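N-acetyl-beta-D glucosaminidase (Rhizomucor miehei CAU432, PDB 4ZM6) binds acetyl-CoA in a GCN5-related region that is probably a glucosamine N-acetyltransferase, and probably hydrolyses beta-linked N-acetylglucosamine in a glycoside hydrolase family 3 domain. Local coordinates at residues 636-639 against 640-644; 271-274 against 275-279. All blocks are in the same frame, centred on the assembly; numbering follows the deposited sequence.

Interaction 1: residues 636-639 against 640-644; sequences LEHF and REQGA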
loop_
_atom_site.group_PDB
_atom_site.type_symbol
_atom_site.label_atom_id
_atom_site.label_comp_id
_atom_site.label_asym_id
_atom_site.label_seq_id
_atom_site.Cartn_x
_atom_site.Cartn_y
_atom_site.Cartn_z
ATOM N N LEU A 636 15.813 1.657 5.875
ATOM C CA LEU A 636 15.580 1.194 7.248
ATOM C C LEU A 636 14.101 1.089 7.567
ATOM O O LEU A 636 13.701 0.240 8.360
ATOM C CB LEU A 636 16.262 2.092 8.276
ATOM C CG LEU A 636 17.752 2.407 8.099
ATOM C CD1 LEU A 636 18.377 2.663 9.468
ATOM C CD2 LEU A 636 18.515 1.306 7.370
ATOM N N GLU A 637 13.292 1.951 6.958
ATOM C CA GLU A 637 11.840 1.880 7.132
ATOM C C GLU A 637 11.304 0.564 6.583
ATOM O O GLU A 637 10.444 -0.058 7.202
ATOM C CB GLU A 637 11.138 3.065 6.457
ATOM C CG GLU A 637 11.250 4.366 7.241
ATOM C CD GLU A 637 11.184 5.604 6.364
ATOM O OE1 GLU A 637 10.517 5.565 5.302
ATOM O OE2 GLU A 637 11.799 6.625 6.751
ATOM N N HIS A 638 11.822 0.141 5.430
ATOM C CA HIS A 638 11.442 -1.144 4.855
ATOM C C HIS A 638 11.851 -2.301 5.766
ATOM O O HIS A 638 11.020 -3.134 6.112
ATOM C CB HIS A 638 12.045 -1.342 3.464
ATOM C CG HIS A 638 11.873 -2.732 2.941
ATOM N ND1 HIS A 638 12.936 -3.536 2.591
ATOM C CD2 HIS A 638 10.759 -3.482 2.767
ATOM C CE1 HIS A 638 12.482 -4.713 2.199
ATOM N NE2 HIS A 638 11.165 -4.707 2.300
ATOM N N PHE A 639 13.125 -2.341 6.150
ATOM C CA PHE A 639 13.616 -3.362 7.065
ATOM C C PHE A 639 12.764 -3.402 8.322
ATOM O O PHE A 639 12.369 -4.471 8.783
ATOM C CB PHE A 639 15.054 -3.077 7.491
ATOM C CG PHE A 639 16.072 -3.210 6.392
ATOM C CD1 PHE A 639 15.995 -4.227 5.448
ATOM C CD2 PHE A 639 17.151 -2.336 6.339
ATOM C CE1 PHE A 639 16.947 -4.338 4.451
ATOM C CE2 PHE A 639 18.110 -2.450 5.348
ATOM C CZ PHE A 639 18.006 -3.449 4.401
ATOM N N ARG A 640 12.494 -2.222 8.866
ATOM C CA ARG A 640 11.737 -2.081 10.102
ATOM C C ARG A 640 10.368 -2.752 10.005
ATOM O O ARG A 640 9.982 -3.502 10.899
ATOM C CB ARG A 640 11.589 -0.594 10.441
ATOM C CG ARG A 640 10.913 -0.294 11.765
ATOM C CD ARG A 640 10.927 1.196 12.061
ATOM N NE ARG A 640 12.287 1.749 12.118
ATOM C CZ ARG A 640 12.780 2.707 11.328
ATOM N NH1 ARG A 640 12.049 3.271 10.370
ATOM N NH2 ARG A 640 14.030 3.114 11.502
ATOM N N GLU A 641 9.647 -2.484 8.918
ATOM C CA GLU A 641 8.328 -3.083 8.682
ATOM C C GLU A 641 8.416 -4.590 8.494
ATOM O O GLU A 641 7.522 -5.321 8.919
ATOM C CB GLU A 641 7.664 -2.470 7.445
ATOM C CG GLU A 641 7.250 -1.016 7.605
ATOM C CD GLU A 641 6.927 -0.355 6.275
ATOM O OE1 GLU A 641 7.871 -0.006 5.528
ATOM O OE2 GLU A 641 5.725 -0.183 5.974
ATOM N N GLN A 642 9.489 -5.044 7.847
ATOM C CA GLN A 642 9.705 -6.471 7.599
ATOM C C GLN A 642 10.160 -7.248 8.829
ATOM O O GLN A 642 10.096 -8.476 8.837
ATOM C CB GLN A 642 10.734 -6.671 6.480
ATOM C CG GLN A 642 10.261 -6.217 5.112
ATOM C CD GLN A 642 8.966 -6.886 4.712
ATOM O OE1 GLN A 642 8.884 -8.114 4.651
ATOM N NE2 GLN A 642 7.943 -6.086 4.455
ATOM N N GLY A 643 10.626 -6.548 9.858
ATOM C CA GLY A 643 11.147 -7.201 11.052
ATOM C C GLY A 643 12.580 -7.671 10.874
ATOM O O GLY A 643 13.030 -8.582 11.568
ATOM N N ALA A 644 13.296 -7.059 9.932
ATOM C CA ALA A 644 14.730 -7.279 9.791
ATOM C C ALA A 644 15.440 -6.396 10.811
ATOM O O ALA A 644 15.881 -5.287 10.488
ATOM C CB ALA A 644 15.190 -6.950 8.378
#
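R640 reaches back along its own helix to L636 and E637, one turn earlier. With CG anti to the backbone N (chi1 -175°) and a bend at chi3, its chain brings the guanidinium beside both residues. The carbonyl O of L636 lies over the centre of one guanidinium face, 3.9 Å above the plane, while CG of E637 meets NH1 at the edge, 3.4 Å away and near that plane. The E637 and R640 side chains cross obliquely, yet OE2 of E637 and NH1 of R640 are not in contact. Both polar ends find partners elsewhere: R640 NE in a salt bridge with E167, E637 OE2 in a hydrogen bond with S108 OG. These partners lie on helices 155-171 and 108-125, so this face of the helix packs against the hydrolase part of the chain.

H638 and Q642 pair on another side of the helix. With Q642 CG beside its own backbone N (chi1 -67°), that atom comes 3.3 Å from NE2 of H638, approaching the ring obliquely; the chain then bends at chi2, and ring and amide planes are 26° apart. Both side chains also touch I602 of strand 594-605. F639 sets its CB 4.0 Å from CB of A644 and touches T600 of the same strand.

Three i-to-i+4 backbone bonds continue the helix, R640 N to L636 O being 2.8 Å. Beyond them, G643 takes positive phi, A644 N bonds to F639 O at 3.0 Å and G643 N bonds to R640 O at 3.3 Å. That reversal, with the F639-A644 apolar contact across it, is a Schellman motif closing helix 627-642 within the beta-alpha-beta unit of strands 608-618 and 646-649, part of the GNAT fold.

Interaction 2: residues 271-274 against 275-279; sequences EMDA and VKETV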
loop_
_atom_site.group_PDB
_atom_site.type_symbol
_atom_site.label_atom_id
_atom_site.label_comp_id
_atom_site.label_asym_id
_atom_site.label_seq_id
_atom_site.Cartn_x
_atom_site.Cartn_y
_atom_site.Cartn_z
ATOM N N GLU A 271 -8.552 10.257 35.585
ATOM C CA GLU A 271 -8.908 11.430 36.385
ATOM C C GLU A 271 -9.145 12.686 35.547
ATOM O O GLU A 271 -9.446 13.745 36.093
ATOM C CB GLU A 271 -7.830 11.699 37.438
ATOM C CG GLU A 271 -7.707 10.591 38.478
ATOM C CD GLU A 271 -6.845 10.978 39.667
ATOM O OE1 GLU A 271 -6.517 12.177 39.818
ATOM O OE2 GLU A 271 -6.491 10.076 40.458
ATOM N N MET A 272 -9.015 12.572 34.227
ATOM C CA MET A 272 -9.360 13.675 33.331
ATOM C C MET A 272 -10.874 13.849 33.354
ATOM O O MET A 272 -11.614 12.905 33.664
ATOM C CB MET A 272 -8.877 13.395 31.908
ATOM C CG MET A 272 -7.364 13.273 31.778
ATOM S SD MET A 272 -6.849 12.287 30.358
ATOM C CE MET A 272 -6.853 13.513 29.056
ATOM N N ASP A 273 -11.333 15.053 33.031
ATOM C CA ASP A 273 -12.760 15.373 33.130
ATOM C C ASP A 273 -13.622 14.572 32.150
ATOM O O ASP A 273 -14.800 14.330 32.414
ATOM C CB ASP A 273 -13.003 16.878 32.938
ATOM C CG ASP A 273 -12.468 17.717 34.097
ATOM O OD1 ASP A 273 -12.469 17.234 35.253
ATOM O OD2 ASP A 273 -12.056 18.870 33.848
ATOM N N ALA A 274 -13.030 14.151 31.035
ATOM C CA ALA A 274 -13.734 13.339 30.041
ATOM C C ALA A 274 -14.283 12.021 30.602
ATOM O O ALA A 274 -15.263 11.496 30.079
ATOM C CB ALA A 274 -12.823 13.068 28.852
ATOM N N VAL A 275 -13.648 11.481 31.639
ATOM C CA VAL A 275 -14.163 10.285 32.309
ATOM C C VAL A 275 -14.543 10.520 33.774
ATOM O O VAL A 275 -15.327 9.749 34.326
ATOM C CB VAL A 275 -13.163 9.113 32.232
ATOM C CG1 VAL A 275 -12.166 9.174 33.374
ATOM C CG2 VAL A 275 -13.891 7.776 32.254
ATOM N N LYS A 276 -13.979 11.549 34.408
ATOM C CA LYS A 276 -14.322 11.871 35.800
ATOM C C LYS A 276 -15.676 12.579 35.895
ATOM O O LYS A 276 -16.394 12.415 36.884
ATOM C CB LYS A 276 -13.231 12.737 36.444
ATOM C CG LYS A 276 -13.484 13.088 37.911
ATOM C CD LYS A 276 -12.360 13.916 38.517
ATOM C CE LYS A 276 -12.281 15.303 37.891
ATOM N NZ LYS A 276 -11.329 16.193 38.607
ATOM N N GLU A 277 -16.013 13.367 34.873
ATOM C CA GLU A 277 -17.279 14.105 34.837
ATOM C C GLU A 277 -18.372 13.392 34.025
ATOM O O GLU A 277 -19.448 13.956 33.821
ATOM C CB GLU A 277 -17.063 15.522 34.289
ATOM C CG GLU A 277 -15.882 16.283 34.888
ATOM C CD GLU A 277 -15.984 16.480 36.394
ATOM O OE1 GLU A 277 -16.264 17.616 36.835
ATOM O OE2 GLU A 277 -15.780 15.503 37.141
ATOM N N THR A 278 -18.091 12.176 33.552
ATOM C CA THR A 278 -19.116 11.307 32.957
ATOM C C THR A 278 -19.517 10.227 33.952
ATOM O O THR A 278 -20.701 9.956 34.137
ATOM C CB THR A 278 -18.637 10.628 31.657
ATOM O OG1 THR A 278 -17.491 9.808 31.925
ATOM C CG2 THR A 278 -18.301 11.666 30.591
ATOM N N VAL A 279 -18.521 9.592 34.564
ATOM C CA VAL A 279 -18.749 8.671 35.676
ATOM C C VAL A 279 -17.646 8.883 36.711
ATOM O O VAL A 279 -16.729 9.678 36.504
ATOM C CB VAL A 279 -18.747 7.188 35.231
ATOM C CG1 VAL A 279 -19.895 6.437 35.894
ATOM C CG2 VAL A 279 -18.849 7.055 33.715
#
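D273 lies alongside both K276 and E277, its side chain pointing the same way as theirs. Its OD1 forms a long salt bridge with K276 NZ at 3.7 Å, and CE of the lysine comes closer to the same oxygen, at 3.3 Å. A bend at chi3 (67°) turns the end of the otherwise extended lysine chain toward the aspartate. E277 brings its CG within 3.5 Å of D273 CB, and the two carboxylate planes, 36° apart, leave OE1 of E277 4.1 Å from OD1 of D273.

M272, the N-cap residue, uses its backbone O twice: K276 N donates in the carbonyl plane at 2.8 Å, whereas V275 N sits above that plane at 3.2 Å. The next bond joins E277 N to D273 O at 2.9 Å, and V279 N donates to V275 O. Around the turn, T278 OG1 lies near the carbonyl oxygens of A274 and V275, either contact being weak. Outside this turn, E271 OE1 is hydrogen-bonded to T301 OG1.

Helix 273-276 is thus held chiefly by backbone bonds; the nearby carboxylates would tend to repel each other, and the lysine, in a long salt bridge with D273, would probably offset this only in part.

How the interactions relate
Both are local contacts, one at the end of a long helix and the other round a single short turn of helix, but in separate parts of the chain: 271-279 belongs to the glycoside hydrolase family 3 part and 636-644 to the GNAT part. Their centres are 40 Å apart and their nearest atoms about 28 Å. Interaction 1 lies closer to a ligand: the side chain of F639 is about 10 Å from the bound acetyl-CoA, and that of E637 about 8 Å from the side chain of T629, which binds it. Interaction 2 lies away from the acetyl-CoA site. Helices 108-125 and 155-171, which interaction 1 packs against, belong to the same hydrolase part as interaction 2.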